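Local coordinates for TAF6 (PDB 4ATG), which is probably a subunit of the general transcription factor TFIID, with a C-terminal HEAT-repeat domain involved in Taf6-Taf9 complex formation, at residues D148-A153 and R178-K183; Y155-L160 and N166-E171. All blocks are in the same frame, centred on the assembly; numbering follows the deposited sequence.

Contact 1 of 2, residues D148-A153 and R178-K183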
ATOM      1  N   ASP A 148      -3.994  -6.874  14.590  1.00 29.38           N
ATOM      2  CA  ASP A 148      -4.391  -6.150  13.382  1.00 28.14           C
ATOM      3  C   ASP A 148      -3.258  -6.069  12.360  1.00 29.65           C
ATOM      4  O   ASP A 148      -3.520  -6.195  11.157  1.00 26.26           O
ATOM      5  CB  ASP A 148      -4.941  -4.755  13.739  1.00 30.86           C
ATOM      6  CG  ASP A 148      -6.312  -4.753  14.401  1.00 38.45           C
ATOM      7  OD1 ASP A 148      -6.941  -5.843  14.490  1.00 37.02           O
ATOM      8  OD2 ASP A 148      -6.777  -3.661  14.794  1.00 43.49           O
ATOM      9  N   SER A 149      -1.996  -5.914  12.837  1.00 26.21           N
ATOM     10  CA  SER A 149      -0.822  -5.872  11.949  1.00 25.03           C
ATOM     11  C   SER A 149      -0.614  -7.222  11.265  1.00 27.04           C
ATOM     12  O   SER A 149      -0.420  -7.273  10.052  1.00 24.48           O
ATOM     13  CB  SER A 149       0.435  -5.483  12.722  1.00 28.71           C
ATOM     14  OG  SER A 149       0.421  -4.098  13.018  1.00 34.43           O
ATOM     15  N   GLN A 150      -0.666  -8.321  12.046  1.00 24.20           N
ATOM     16  CA  GLN A 150      -0.495  -9.680  11.535  1.00 23.67           C
ATOM     17  C   GLN A 150      -1.615 -10.037  10.563  1.00 27.38           C
ATOM     18  O   GLN A 150      -1.364 -10.731   9.581  1.00 26.47           O
ATOM     19  CB  GLN A 150      -0.489 -10.686  12.696  1.00 26.11           C
ATOM     20  CG  GLN A 150       0.745 -10.564  13.609  1.00 25.44           C
ATOM     21  CD  GLN A 150       0.591 -11.435  14.831  1.00 37.38           C
ATOM     22  OE1 GLN A 150      -0.484 -11.971  15.116  1.00 34.38           O
ATOM     23  NE2 GLN A 150       1.665 -11.593  15.589  1.00 33.40           N
ATOM     24  N   TYR A 151      -2.841  -9.553  10.837  1.00 24.65           N
ATOM     25  CA  TYR A 151      -4.017  -9.774   9.985  1.00 23.62           C
ATOM     26  C   TYR A 151      -3.812  -9.090   8.633  1.00 24.66           C
ATOM     27  O   TYR A 151      -4.111  -9.682   7.597  1.00 22.01           O
ATOM     28  CB  TYR A 151      -5.290  -9.249  10.664  1.00 25.39           C
ATOM     29  CG  TYR A 151      -6.518  -9.326   9.795  1.00 29.59           C
ATOM     30  CD1 TYR A 151      -7.232 -10.515   9.666  1.00 33.38           C
ATOM     31  CD2 TYR A 151      -6.978  -8.209   9.103  1.00 30.72           C
ATOM     32  CE1 TYR A 151      -8.363 -10.596   8.855  1.00 34.83           C
ATOM     33  CE2 TYR A 151      -8.094  -8.285   8.271  1.00 32.35           C
ATOM     34  CZ  TYR A 151      -8.789  -9.479   8.161  1.00 44.28           C
ATOM     35  OH  TYR A 151      -9.916  -9.559   7.386  1.00 50.53           O
ATOM     36  N   GLY A 152      -3.369  -7.833   8.655  1.00 22.11           N
ATOM     37  CA  GLY A 152      -3.115  -7.106   7.409  1.00 20.06           C
ATOM     38  C   GLY A 152      -2.069  -7.843   6.589  1.00 22.69           C
ATOM     39  O   GLY A 152      -2.272  -8.098   5.397  1.00 21.18           O
ATOM     40  N   ALA A 153      -0.957  -8.227   7.238  1.00 21.84           N
ATOM     41  CA  ALA A 153       0.150  -8.948   6.584  1.00 21.35           C
ATOM     42  C   ALA A 153      -0.332 -10.257   5.955  1.00 24.34           C
ATOM     43  O   ALA A 153      -0.053 -10.491   4.784  1.00 22.25           O
ATOM     44  CB  ALA A 153       1.266  -9.213   7.571  1.00 22.51           C
ATOM     45  N   ARG A 178       0.342 -22.475  16.640  1.00 38.69           N
ATOM     46  CA  ARG A 178       0.965 -23.000  17.857  1.00 40.49           C
ATOM     47  C   ARG A 178       1.584 -21.925  18.748  1.00 44.89           C
ATOM     48  O   ARG A 178       1.450 -21.997  19.976  1.00 45.71           O
ATOM     49  CB  ARG A 178       2.024 -24.055  17.482  1.00 40.08           C
ATOM     50  CG  ARG A 178       2.665 -24.767  18.678  1.00 48.97           C
ATOM     51  CD  ARG A 178       3.712 -25.783  18.261  1.00 52.07           C
ATOM     52  NE  ARG A 178       4.806 -25.206  17.471  1.00 53.80           N
ATOM     53  CZ  ARG A 178       5.859 -24.572  17.979  1.00 60.06           C
ATOM     54  NH1 ARG A 178       5.958 -24.370  19.287  1.00 51.33           N
ATOM     55  NH2 ARG A 178       6.808 -24.110  17.180  1.00 47.20           N
ATOM     56  N   THR A 179       2.288 -20.955  18.140  1.00 39.93           N
ATOM     57  CA  THR A 179       3.059 -19.952  18.878  1.00 40.59           C
ATOM     58  C   THR A 179       2.431 -18.571  19.086  1.00 44.08           C
ATOM     59  O   THR A 179       2.825 -17.861  20.019  1.00 44.80           O
ATOM     60  CB  THR A 179       4.461 -19.845  18.282  1.00 46.80           C
ATOM     61  OG1 THR A 179       4.372 -19.242  16.998  1.00 44.44           O
ATOM     62  CG2 THR A 179       5.136 -21.191  18.143  1.00 46.58           C
ATOM     63  N   ILE A 180       1.522 -18.154  18.195  1.00 38.11           N
ATOM     64  CA  ILE A 180       0.915 -16.826  18.316  1.00 37.76           C
ATOM     65  C   ILE A 180      -0.588 -16.994  18.503  1.00 44.34           C
ATOM     66  O   ILE A 180      -1.107 -16.655  19.567  1.00 44.80           O
ATOM     67  CB  ILE A 180       1.345 -15.867  17.162  1.00 38.27           C
ATOM     68  CG1 ILE A 180       2.892 -15.738  17.094  1.00 38.81           C
ATOM     69  CG2 ILE A 180       0.699 -14.491  17.326  1.00 39.47           C
ATOM     70  CD1 ILE A 180       3.489 -15.182  15.726  1.00 37.34           C
ATOM     71  N   GLY A 181      -1.247 -17.551  17.490  1.00 41.53           N
ATOM     72  CA  GLY A 181      -2.662 -17.909  17.523  1.00 41.78           C
ATOM     73  C   GLY A 181      -3.664 -16.821  17.842  1.00 45.35           C
ATOM     74  O   GLY A 181      -4.613 -17.075  18.585  1.00 47.37           O
ATOM     75  N   LYS A 182      -3.490 -15.612  17.287  1.00 39.04           N
ATOM     76  CA  LYS A 182      -4.476 -14.542  17.497  1.00 37.74           C
ATOM     77  C   LYS A 182      -5.713 -14.910  16.677  1.00 40.62           C
ATOM     78  O   LYS A 182      -5.589 -15.242  15.496  1.00 38.24           O
ATOM     79  CB  LYS A 182      -3.915 -13.151  17.150  1.00 38.24           C
ATOM     80  CG  LYS A 182      -2.872 -12.625  18.153  1.00 49.40           C
ATOM     81  CD  LYS A 182      -3.484 -12.236  19.509  1.00 57.28           C
ATOM     82  CE  LYS A 182      -2.427 -11.907  20.531  1.00 75.60           C
ATOM     83  NZ  LYS A 182      -2.991 -11.840  21.906  1.00 89.01           N
ATOM     84  N   LYS A 183      -6.879 -14.979  17.349  1.00 39.41           N
ATOM     85  CA  LYS A 183      -8.162 -15.430  16.791  1.00 38.92           C
ATOM     86  C   LYS A 183      -8.560 -14.830  15.444  1.00 37.86           C
ATOM     87  O   LYS A 183      -8.974 -15.570  14.549  1.00 35.50           O
ATOM     88  CB  LYS A 183      -9.300 -15.298  17.822  1.00 44.30           C
ATOM     89  CG  LYS A 183      -9.114 -16.137  19.098  1.00 72.26           C
ATOM     90  CD  LYS A 183      -9.441 -17.622  18.906  1.00 86.47           C
ATOM     91  CE  LYS A 183      -9.078 -18.436  20.124  1.00101.07           C
ATOM     92  NZ  LYS A 183      -9.244 -19.894  19.882  1.00111.38           N
TER
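The side-chain amide of Q150 meets CG2, the branch methyl of I180, from the opposite direction and brushes the bent chain of K182, a small worked example of how one polar group can join a helix to the turn that follows its neighbour. The CB of Q150 points toward 178-183, and CG lies anti to the carbonyl carbon (chi1 -68°). From there the chain is extended, which carries the amide from helix 147-160 to the side chain of I180. Q150 CD comes within 3.9 Å of I180 CG2. At the tip both amide atoms straddle that same methyl: Q150 NE2 lies 3.5 Å from I180 CG2 and Q150 OE1 3.6 Å from it, while the I180 CD1 methyl stands farther off, 4.0 Å from Q150 NE2. Q150 OE1 also meets K182 CG at 3.9 Å, before the lysine chain bends at chi2 and leads away from the helix.

In this HEAT-repeat domain, a row of paired helices, segment 178-183 takes in the end of helix 162-179, the turn after it and the first residue of helix 183-194. G181 leaves the helical conformation with positive phi, and K182 takes the N-cap position of the next helix. None of the touches between the segments is a hydrogen bond; the polar needs of the amide are met nearby, Q150 OE1 by the hydroxyl of Y176 and Q150 NE2 by the backbone oxygen of D142. Y176 OH also bonds to K182 N, and thus ties the amide to the start of helix 183-194. A leucine in place of Q150 would probably leave the D142 oxygen and the Y176 hydroxyl each without this mate. I180 also touches P143, the residue after D142 in the same loop.

Contact 2 of 2, residues Y155-L160 and N166-E171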
ATOM      1  N   TYR A 155      -3.556 -11.104   5.198  1.00 19.78           N
ATOM      2  CA  TYR A 155      -4.535 -10.781   4.152  1.00 19.20           C
ATOM      3  C   TYR A 155      -3.813 -10.475   2.856  1.00 20.95           C
ATOM      4  O   TYR A 155      -4.187 -11.015   1.821  1.00 19.82           O
ATOM      5  CB  TYR A 155      -5.420  -9.585   4.542  1.00 21.21           C
ATOM      6  CG  TYR A 155      -6.448  -9.294   3.475  1.00 24.09           C
ATOM      7  CD1 TYR A 155      -7.617 -10.043   3.388  1.00 27.65           C
ATOM      8  CD2 TYR A 155      -6.217  -8.324   2.502  1.00 24.45           C
ATOM      9  CE1 TYR A 155      -8.540  -9.827   2.369  1.00 30.25           C
ATOM     10  CE2 TYR A 155      -7.138  -8.099   1.472  1.00 25.79           C
ATOM     11  CZ  TYR A 155      -8.299  -8.853   1.417  1.00 37.14           C
ATOM     12  OH  TYR A 155      -9.229  -8.642   0.432  1.00 45.34           O
ATOM     13  N   CYS A 156      -2.763  -9.634   2.914  1.00 18.34           N
ATOM     14  CA  CYS A 156      -1.999  -9.278   1.716  1.00 18.26           C
ATOM     15  C   CYS A 156      -1.354 -10.505   1.077  1.00 22.36           C
ATOM     16  O   CYS A 156      -1.540 -10.708  -0.120  1.00 22.22           O
ATOM     17  CB  CYS A 156      -0.972  -8.191   2.005  1.00 17.74           C
ATOM     18  SG  CYS A 156      -0.230  -7.481   0.517  1.00 20.57           S
ATOM     19  N   LEU A 157      -0.674 -11.361   1.884  1.00 17.92           N
ATOM     20  CA  LEU A 157      -0.087 -12.597   1.377  1.00 17.73           C
ATOM     21  C   LEU A 157      -1.133 -13.468   0.690  1.00 20.04           C
ATOM     22  O   LEU A 157      -0.882 -14.010  -0.399  1.00 20.75           O
ATOM     23  CB  LEU A 157       0.523 -13.408   2.533  1.00 18.26           C
ATOM     24  CG  LEU A 157       1.891 -12.911   3.058  1.00 21.99           C
ATOM     25  CD1 LEU A 157       2.275 -13.641   4.336  1.00 23.08           C
ATOM     26  CD2 LEU A 157       3.002 -13.128   2.010  1.00 22.70           C
ATOM     27  N   SER A 158      -2.321 -13.583   1.320  1.00 15.73           N
ATOM     28  CA  SER A 158      -3.409 -14.445   0.852  1.00 17.16           C
ATOM     29  C   SER A 158      -3.933 -14.104  -0.547  1.00 21.80           C
ATOM     30  O   SER A 158      -4.456 -14.986  -1.239  1.00 20.48           O
ATOM     31  CB  SER A 158      -4.552 -14.439   1.863  1.00 20.24           C
ATOM     32  OG  SER A 158      -5.453 -13.356   1.680  1.00 22.42           O
ATOM     33  N   ILE A 159      -3.828 -12.822  -0.955  1.00 18.55           N
ATOM     34  CA  ILE A 159      -4.363 -12.422  -2.264  1.00 17.31           C
ATOM     35  C   ILE A 159      -3.292 -12.365  -3.386  1.00 22.03           C
ATOM     36  O   ILE A 159      -3.656 -12.179  -4.549  1.00 20.09           O
ATOM     37  CB  ILE A 159      -5.162 -11.086  -2.159  1.00 18.83           C
ATOM     38  CG1 ILE A 159      -4.217  -9.902  -1.843  1.00 18.78           C
ATOM     39  CG2 ILE A 159      -6.344 -11.210  -1.138  1.00 20.57           C
ATOM     40  CD1 ILE A 159      -4.816  -8.480  -2.081  1.00 19.19           C
ATOM     41  N   LEU A 160      -1.993 -12.477  -3.056  1.00 19.68           N
ATOM     42  CA  LEU A 160      -0.937 -12.351  -4.091  1.00 20.05           C
ATOM     43  C   LEU A 160      -1.016 -13.391  -5.213  1.00 26.09           C
ATOM     44  O   LEU A 160      -1.098 -13.019  -6.387  1.00 25.69           O
ATOM     45  CB  LEU A 160       0.466 -12.300  -3.480  1.00 19.46           C
ATOM     46  CG  LEU A 160       0.730 -11.116  -2.549  1.00 21.96           C
ATOM     47  CD1 LEU A 160       2.093 -11.232  -1.861  1.00 21.23           C
ATOM     48  CD2 LEU A 160       0.535  -9.769  -3.287  1.00 24.18           C
ATOM     49  N   ASN A 166       0.477 -21.364  -1.151  1.00 31.21           N
ATOM     50  CA  ASN A 166       1.067 -22.701  -1.028  1.00 33.28           C
ATOM     51  C   ASN A 166       2.472 -22.737  -0.473  1.00 39.91           C
ATOM     52  O   ASN A 166       2.794 -23.651   0.285  1.00 43.48           O
ATOM     53  CB  ASN A 166       0.940 -23.473  -2.343  1.00 35.55           C
ATOM     54  CG  ASN A 166      -0.479 -23.865  -2.659  1.00 54.99           C
ATOM     55  OD1 ASN A 166      -1.274 -24.200  -1.772  1.00 48.05           O
ATOM     56  ND2 ASN A 166      -0.830 -23.839  -3.933  1.00 51.33           N
ATOM     57  N   THR A 167       3.315 -21.770  -0.832  1.00 35.90           N
ATOM     58  CA  THR A 167       4.656 -21.754  -0.278  1.00 36.72           C
ATOM     59  C   THR A 167       4.590 -21.125   1.113  1.00 41.78           C
ATOM     60  O   THR A 167       4.412 -21.864   2.078  1.00 45.47           O
ATOM     61  CB  THR A 167       5.709 -21.238  -1.269  1.00 42.87           C
ATOM     62  OG1 THR A 167       5.352 -19.932  -1.724  1.00 40.48           O
ATOM     63  CG2 THR A 167       5.894 -22.169  -2.458  1.00 42.67           C
ATOM     64  N   VAL A 168       4.540 -19.796   1.189  1.00 33.49           N
ATOM     65  CA  VAL A 168       4.525 -18.956   2.398  1.00 31.70           C
ATOM     66  C   VAL A 168       3.463 -19.306   3.467  1.00 32.14           C
ATOM     67  O   VAL A 168       3.817 -19.577   4.612  1.00 32.85           O
ATOM     68  CB  VAL A 168       4.551 -17.429   2.061  1.00 33.30           C
ATOM     69  CG1 VAL A 168       4.782 -16.583   3.308  1.00 32.15           C
ATOM     70  CG2 VAL A 168       5.601 -17.098   0.995  1.00 32.62           C
ATOM     71  N   ILE A 169       2.186 -19.250   3.124  1.00 25.68           N
ATOM     72  CA  ILE A 169       1.121 -19.478   4.106  1.00 25.36           C
ATOM     73  C   ILE A 169       1.043 -20.912   4.625  1.00 32.98           C
ATOM     74  O   ILE A 169       1.133 -21.130   5.847  1.00 33.03           O
ATOM     75  CB  ILE A 169      -0.231 -18.910   3.593  1.00 26.37           C
ATOM     76  CG1 ILE A 169      -0.067 -17.400   3.269  1.00 24.49           C
ATOM     77  CG2 ILE A 169      -1.336 -19.147   4.619  1.00 25.83           C
ATOM     78  CD1 ILE A 169      -1.279 -16.797   2.634  1.00 27.69           C
ATOM     79  N   ARG A 170       0.904 -21.884   3.701  1.00 32.43           N
ATOM     80  CA  ARG A 170       0.836 -23.317   4.025  1.00 34.43           C
ATOM     81  C   ARG A 170       2.039 -23.795   4.868  1.00 41.32           C
ATOM     82  O   ARG A 170       1.844 -24.516   5.848  1.00 41.85           O
ATOM     83  CB  ARG A 170       0.676 -24.152   2.740  1.00 37.63           C
ATOM     84  CG  ARG A 170       0.056 -25.527   2.969  1.00 56.05           C
ATOM     85  CD  ARG A 170      -0.396 -26.218   1.682  1.00 65.31           C
ATOM     86  NE  ARG A 170      -1.463 -25.496   0.975  1.00 65.96           N
ATOM     87  CZ  ARG A 170      -2.750 -25.526   1.314  1.00 73.05           C
ATOM     88  NH1 ARG A 170      -3.151 -26.225   2.369  1.00 59.79           N
ATOM     89  NH2 ARG A 170      -3.642 -24.844   0.610  1.00 54.39           N
ATOM     90  N   GLU A 171       3.256 -23.347   4.522  1.00 39.09           N
ATOM     91  CA  GLU A 171       4.500 -23.699   5.222  1.00 40.95           C
ATOM     92  C   GLU A 171       4.571 -23.215   6.671  1.00 44.01           C
ATOM     93  O   GLU A 171       5.202 -23.876   7.488  1.00 45.37           O
ATOM     94  CB  GLU A 171       5.715 -23.147   4.456  1.00 42.41           C
ATOM     95  CG  GLU A 171       6.374 -24.157   3.533  1.00 59.65           C
ATOM     96  CD  GLU A 171       7.431 -25.005   4.211  1.00 91.83           C
ATOM     97  OE1 GLU A 171       8.567 -24.506   4.391  1.00 86.88           O
ATOM     98  OE2 GLU A 171       7.124 -26.165   4.570  1.00 94.86           O
TER
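Apolar contacts carry the meeting of L157 and S158 with V168 and I169. L157 reaches across with its two methyls, CD1 lying 4.0 Å from V168 CG1 and CD2 only slightly farther from the same methyl; the two side chains cross at about a right angle. I169 comes in at the base of the leucine instead, its CD1 3.8 Å from L157 CB. With CG1 anti to the carbonyl carbon (chi1 -57°) and the chain extended beyond it, that methyl reaches the backbone of the facing helix, where I169 CD1 stands 3.6 Å from S158 N.

Hydrogen bonds stay within each segment. S158 turns its hydroxyl back on its own helix and donates to Y155 O at 2.7 Å, leaving its CB for the isoleucine methyl. On the outer side of the other helix, R170 NE bonds to N166 OD1 at 3.0 Å, with the oxygen in the guanidinium plane.

Segments 155-160 and 166-171 run nearer antiparallel than parallel, their axes at 138° and 9.7 Å apart at closest approach, consistent with the stacked, sequence-adjacent helices of a HEAT-repeat domain. Helix 183-194 touches I169 through L189 and L193, and helix 128-140 touches L157 through L136. With no hydrogen bond between the segments, their pairing rests on the fit of aliphatic surfaces rather than on directional polar bonds.

Contacts 1 and 2 both join helix 147-160 to the stretch made by helix 162-179 and the turn after it, their centres about 13 Å apart on the same side of the chain's centre. Contact 2 lies closer to the connection between the helices, with five residues separating its segments; contact 1 spans 24 and closes the far end, so the chain passes 148-153, 155-160, 166-171 and 178-183 in turn. The two helices therefore touch both near their connection and at the far end. Helix 183-194 touches residues of both contacts, extending the helical stack toward the C-terminal end of this HEAT-repeat domain.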